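Local coordinates for protein TarM (Staphylococcus aureus subsp. aureus 21178, PDB 4X7R) that belongs to the GT-B clan of glycosyltransferase-like proteins and is modelled here with uridine-5'-diphosphate and a sulfated glycan bound, at residues A[205-210]-A[231-236]; A[213-218]-A[237-242]. The protein carries 1 engineered substitution. All blocks are in the same frame, centred on the assembly; numbering follows the deposited sequence.

Interaction 1 (A[205-210]-A[231-236]). With SUS (2-deoxy-3,6-di-O-sulfo-2-(sulfoamino)-alpha-D-glucopyranose), chain C.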
# COMPACT_ATOMS: atom_id res chain seq x y z
N ALA A 205 0.99 22.07 1.75
CA ALA A 205 0.20 23.15 2.37
C ALA A 205 -1.29 22.82 2.34
O ALA A 205 -1.97 23.05 3.34
CB ALA A 205 0.45 24.49 1.65
N LEU A 206 -1.81 22.32 1.20
CA LEU A 206 -3.22 21.95 1.06
C LEU A 206 -3.55 20.83 2.08
O LEU A 206 -4.51 20.95 2.85
CB LEU A 206 -3.51 21.46 -0.39
CG LEU A 206 -4.91 20.84 -0.64
CD1 LEU A 206 -5.96 21.90 -0.69
CD2 LEU A 206 -4.95 20.01 -1.92
N CYS A 207 -2.70 19.77 2.10
CA CYS A 207 -2.88 18.63 3.02
C CYS A 207 -2.77 18.99 4.48
O CYS A 207 -3.54 18.49 5.28
CB CYS A 207 -1.95 17.49 2.65
SG CYS A 207 -2.34 16.76 1.05
N VAL A 208 -1.89 19.94 4.81
CA VAL A 208 -1.77 20.43 6.19
C VAL A 208 -3.05 21.17 6.59
O VAL A 208 -3.58 20.92 7.68
CB VAL A 208 -0.49 21.30 6.38
CG1 VAL A 208 -0.57 22.14 7.66
CG2 VAL A 208 0.76 20.42 6.36
N TYR A 209 -3.58 22.04 5.70
CA TYR A 209 -4.83 22.76 5.95
C TYR A 209 -5.95 21.77 6.18
O TYR A 209 -6.70 21.90 7.14
CB TYR A 209 -5.15 23.69 4.76
CG TYR A 209 -6.56 24.27 4.79
CD1 TYR A 209 -6.86 25.37 5.59
CD2 TYR A 209 -7.56 23.76 3.97
CE1 TYR A 209 -8.14 25.93 5.58
CE2 TYR A 209 -8.85 24.29 3.98
CZ TYR A 209 -9.14 25.38 4.78
OH TYR A 209 -10.42 25.88 4.80
N TYR A 210 -6.06 20.78 5.28
CA TYR A 210 -7.09 19.74 5.31
C TYR A 210 -7.15 19.01 6.67
O TYR A 210 -8.24 18.90 7.25
CB TYR A 210 -6.88 18.75 4.14
CG TYR A 210 -7.68 17.48 4.27
CD1 TYR A 210 -9.07 17.50 4.31
CD2 TYR A 210 -7.05 16.24 4.31
CE1 TYR A 210 -9.81 16.33 4.42
CE2 TYR A 210 -7.79 15.06 4.41
CZ TYR A 210 -9.17 15.12 4.46
OH TYR A 210 -9.92 13.98 4.51
N PHE A 231 4.64 11.79 6.61
CA PHE A 231 4.97 12.38 7.91
C PHE A 231 4.95 13.91 7.94
O PHE A 231 4.35 14.42 8.88
CB PHE A 231 6.26 11.80 8.51
CG PHE A 231 6.59 12.28 9.90
CD1 PHE A 231 6.05 11.65 11.01
CD2 PHE A 231 7.49 13.33 10.10
CE1 PHE A 231 6.40 12.07 12.30
CE2 PHE A 231 7.83 13.75 11.38
CZ PHE A 231 7.28 13.13 12.47
N PRO A 232 5.53 14.64 6.94
CA PRO A 232 5.45 16.13 6.97
C PRO A 232 4.03 16.70 7.01
O PRO A 232 3.84 17.74 7.62
CB PRO A 232 6.19 16.57 5.70
CG PRO A 232 7.13 15.40 5.39
CD PRO A 232 6.32 14.19 5.76
N LYS A 233 3.03 16.02 6.42
CA LYS A 233 1.63 16.50 6.48
C LYS A 233 1.14 16.58 7.90
O LYS A 233 0.57 17.61 8.28
CB LYS A 233 0.69 15.65 5.62
CG LYS A 233 1.09 15.67 4.16
CD LYS A 233 0.37 14.61 3.39
CE LYS A 233 0.62 14.78 1.92
NZ LYS A 233 1.73 13.92 1.45
N MET A 234 1.41 15.52 8.71
CA MET A 234 1.03 15.48 10.12
C MET A 234 1.93 16.42 10.92
O MET A 234 1.43 17.20 11.73
CB MET A 234 1.13 14.04 10.69
CG MET A 234 0.79 13.94 12.21
SD MET A 234 1.16 12.34 12.95
CE MET A 234 2.97 12.34 12.91
N PHE A 235 3.25 16.29 10.73
CA PHE A 235 4.24 17.07 11.47
C PHE A 235 4.02 18.60 11.39
O PHE A 235 4.08 19.27 12.41
CB PHE A 235 5.67 16.69 11.04
CG PHE A 235 6.75 17.21 11.97
CD1 PHE A 235 6.80 16.80 13.30
CD2 PHE A 235 7.71 18.10 11.52
CE1 PHE A 235 7.79 17.29 14.17
CE2 PHE A 235 8.72 18.57 12.38
CZ PHE A 235 8.75 18.16 13.70
N ASN A 236 3.74 19.14 10.19
CA ASN A 236 3.56 20.58 9.96
C ASN A 236 2.22 21.18 10.42
O ASN A 236 2.07 22.41 10.33
CB ASN A 236 3.81 20.92 8.49
CG ASN A 236 5.20 20.61 7.99
OD1 ASN A 236 6.15 20.42 8.74
ND2 ASN A 236 5.36 20.55 6.69
N2 SUS C . 2.59 12.35 -1.79
C1 SUS C . 3.55 11.70 -3.96
S1 SUS C . 0.89 12.81 -1.95
C2 SUS C . 2.87 11.22 -2.70
S2 SUS C . 3.50 6.68 -6.36
C3 SUS C . 3.74 10.15 -2.00
O3 SUS C . 3.06 9.60 -0.85
S3 SUS C . 3.63 9.87 0.54
C4 SUS C . 4.16 9.02 -2.95
O4 SUS C . 5.13 8.27 -2.24
C5 SUS C . 4.76 9.61 -4.27
O5 SUS C . 3.82 10.58 -4.84
C6 SUS C . 4.94 8.58 -5.39
O6 SUS C . 3.67 8.00 -5.64
O1S SUS C . 0.01 11.69 -1.41
O2S SUS C . 0.72 14.10 -1.16
O3S SUS C . 0.54 13.05 -3.42
O4S SUS C . 2.03 6.26 -6.23
O5S SUS C . 3.88 6.87 -7.83
O6S SUS C . 4.39 5.61 -5.72
O7S SUS C . 5.06 9.35 0.53
O8S SUS C . 2.83 9.13 1.62
O9S SUS C . 3.63 11.36 0.84

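Interaction 2 (A[213-218]-A[237-242])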
# COMPACT_ATOMS: atom_id res chain seq x y z
N LYS A 213 -8.56 21.17 9.35
CA LYS A 213 -10.02 21.26 9.12
C LYS A 213 -10.71 19.94 9.57
O LYS A 213 -11.71 19.96 10.28
CB LYS A 213 -10.30 21.55 7.62
CG LYS A 213 -11.18 22.76 7.36
CD LYS A 213 -10.65 24.07 7.94
CE LYS A 213 -11.75 25.12 8.02
NZ LYS A 213 -12.78 24.82 9.07
N LEU A 214 -10.13 18.80 9.20
CA LEU A 214 -10.66 17.49 9.56
C LEU A 214 -10.55 17.14 11.04
O LEU A 214 -11.50 16.61 11.59
CB LEU A 214 -9.94 16.40 8.74
CG LEU A 214 -10.47 14.97 8.86
CD1 LEU A 214 -11.83 14.83 8.13
CD2 LEU A 214 -9.44 13.98 8.34
N ILE A 215 -9.40 17.39 11.66
CA ILE A 215 -9.12 16.94 13.02
C ILE A 215 -9.14 18.08 14.03
O ILE A 215 -8.30 18.98 13.96
CB ILE A 215 -7.76 16.13 13.02
CG1 ILE A 215 -7.77 15.00 11.95
CG2 ILE A 215 -7.39 15.60 14.41
CD1 ILE A 215 -6.35 14.46 11.53
N LYS A 216 -10.08 18.03 14.97
CA LYS A 216 -10.18 19.07 16.01
C LYS A 216 -8.99 19.05 16.97
O LYS A 216 -8.44 17.98 17.31
CB LYS A 216 -11.56 19.09 16.72
CG LYS A 216 -11.76 18.09 17.84
CD LYS A 216 -13.14 18.36 18.47
CE LYS A 216 -14.02 17.17 18.42
NZ LYS A 216 -15.44 17.53 18.74
N ASP A 217 -8.55 20.26 17.38
CA ASP A 217 -7.43 20.43 18.28
C ASP A 217 -7.75 20.09 19.74
O ASP A 217 -7.74 20.95 20.63
CB ASP A 217 -6.72 21.78 18.10
CG ASP A 217 -5.32 21.76 18.66
OD1 ASP A 217 -4.84 20.65 19.01
OD2 ASP A 217 -4.69 22.83 18.71
N SER A 218 -7.97 18.79 19.98
CA SER A 218 -8.31 18.20 21.28
C SER A 218 -7.33 17.08 21.59
O SER A 218 -6.93 16.34 20.69
CB SER A 218 -9.73 17.65 21.23
OG SER A 218 -9.98 16.68 22.23
N THR A 237 1.23 20.37 10.87
CA THR A 237 -0.04 20.97 11.32
C THR A 237 0.18 21.85 12.56
O THR A 237 1.13 21.63 13.31
CB THR A 237 -1.17 19.95 11.56
OG1 THR A 237 -0.96 19.31 12.80
CG2 THR A 237 -1.36 18.96 10.44
N ASN A 238 -0.70 22.83 12.77
CA ASN A 238 -0.64 23.77 13.88
C ASN A 238 -1.25 23.26 15.20
O ASN A 238 -1.30 24.03 16.15
CB ASN A 238 -1.30 25.08 13.45
CG ASN A 238 -2.82 25.01 13.27
OD1 ASN A 238 -3.47 23.97 13.41
ND2 ASN A 238 -3.42 26.14 12.95
N HIS A 239 -1.75 21.99 15.24
CA HIS A 239 -2.40 21.39 16.43
C HIS A 239 -1.52 21.54 17.66
O HIS A 239 -0.34 21.24 17.61
CB HIS A 239 -2.74 19.89 16.23
CG HIS A 239 -3.76 19.62 15.17
ND1 HIS A 239 -3.38 19.28 13.87
CD2 HIS A 239 -5.11 19.58 15.24
CE1 HIS A 239 -4.51 19.10 13.20
NE2 HIS A 239 -5.57 19.28 13.97
N LYS A 240 -2.11 22.03 18.76
CA LYS A 240 -1.41 22.24 20.02
C LYS A 240 -1.75 21.15 21.04
O LYS A 240 -0.98 20.91 21.97
CB LYS A 240 -1.75 23.63 20.60
CG LYS A 240 -1.25 24.79 19.74
CD LYS A 240 -1.90 26.11 20.13
CE LYS A 240 -1.63 27.21 19.13
NZ LYS A 240 -2.38 27.03 17.85
N ASN A 241 -2.92 20.49 20.87
CA ASN A 241 -3.39 19.46 21.80
C ASN A 241 -3.47 18.08 21.21
O ASN A 241 -3.23 17.11 21.92
CB ASN A 241 -4.77 19.84 22.34
CG ASN A 241 -4.82 21.20 22.94
OD1 ASN A 241 -4.00 21.55 23.81
ND2 ASN A 241 -5.79 21.99 22.49
N ALA A 242 -3.87 17.97 19.93
CA ALA A 242 -3.98 16.69 19.25
C ALA A 242 -2.65 15.94 19.32
O ALA A 242 -1.60 16.57 19.27
CB ALA A 242 -4.41 16.88 17.81

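Interaction 1 (A[205-210]-A[231-236])
Lys233 O lies 3.4 Å from Val208 CG2, and the CA atoms of Val208 and Lys233 are the nearest pair across the contact. The Lys233 side chain leaves alongside Cys207. Its CG and CD pass Cys207 CB, and its CE comes to 3.7 Å from Cys207 SG. CG stands anti to the carbonyl carbon (chi1 -60°), and the chain runs extended until it bends at chi4, which turns the ammonium group toward the bound sugar. There Lys233 NZ donates a hydrogen bond of 2.8 Å to O2S of SUS and forms a salt bridge with the sulfated iduronic acid IDS. His9 and Ser230 also hydrogen-bond to SUS; Lys233 belongs to the glycan pocket.

In fold terms, helices 203-214 and 231-235 pack together in the half of the GT-B protein built on the seven-stranded parallel sheet. The axes of 205-210 and 231-235 come within 8.7 Å, at a crossing angle of -49°. Phe41 of a nearby loop also touches Cys207 and Lys233. At the more open end, Asn236 CB rests 3.8 Å from Val208 CG2, the two side chains crossing at about a right angle. The other Val208 methyl, CG1, lies 3.8 Å from Asn236 O.

Interaction 2 (A[213-218]-A[237-242])
The backbones of 213-218 and 237-242 come closest at Ser218 and Ala242, where the CA atoms are 5.0 Å apart. Ser218 O receives a CA-H...O contact from Ala242 CA. Helix 203-214 has just ended, and Ile215 is the first residue to leave helical angles. Asp217 is the centre of an inverse gamma turn, closed by a weak bond from Ser218 N to Lys216 O. The loop after residue 214 and the loop 237-242 lead into neighbouring strands, 221-225 and 243-247, of the parallel sheet in this Rossmann-like half of the GT-B fold.

The Asp217 carboxylate accepts three successive backbone N-H groups of the facing loop. CG is anti to the backbone N (chi1 -160°), and this carries the group across to residues 240-242. Lys240 N bonds to Asp217 OD2 at 2.7 Å, on the syn side, tilted somewhat out of the carboxylate plane, and almost straight. Asn241 N reaches Asp217 OD1 at 2.7 Å, also syn and similarly tilted. Ala242 N meets Asp217 OD1 nearly along its C-O axis, at 3.0 Å. The two oxygens are thus gripped by three bonds, which fix the rotation of the carboxylate. Such N-H groups would probably stabilise its negative charge.

Asn241 returns a bond through its side chain. Asn241 ND2 donates to Asp217 O at 2.9 Å, from above the carbonyl plane. The His239 ring makes the other link. Thr237 OG1 lies in the ring plane, 2.6 Å from His239 ND1, with Lys244 as a further partner of the hydroxyl. On the NE2 side of the ring, His239 NE2 donates to Ile215 O over 2.7 Å, with the oxygen only 5° out of the ring plane.

Interactions 1 and 2 follow one another along the same two runs of chain, and their centres lie about 11 Å apart. Both use helix 203-214: interaction 1 takes its middle, interaction 2 its end and the loop beyond. They touch where Val208 CG1 packs on Thr237 CA at 3.9 Å. Each is partly buried, and each has exposed residues. Their chemistry differs. Segments 205-210 and 231-236 meet by van der Waals packing, mostly between helices, and the polar end of Lys233 bonds to the bound sugars instead of to the facing segment. The pair 213-218 and 237-242, farther from the chain centre, is held by hydrogen bonds between side chains and backbone and buries more surface, 345 Å² against 208 Å².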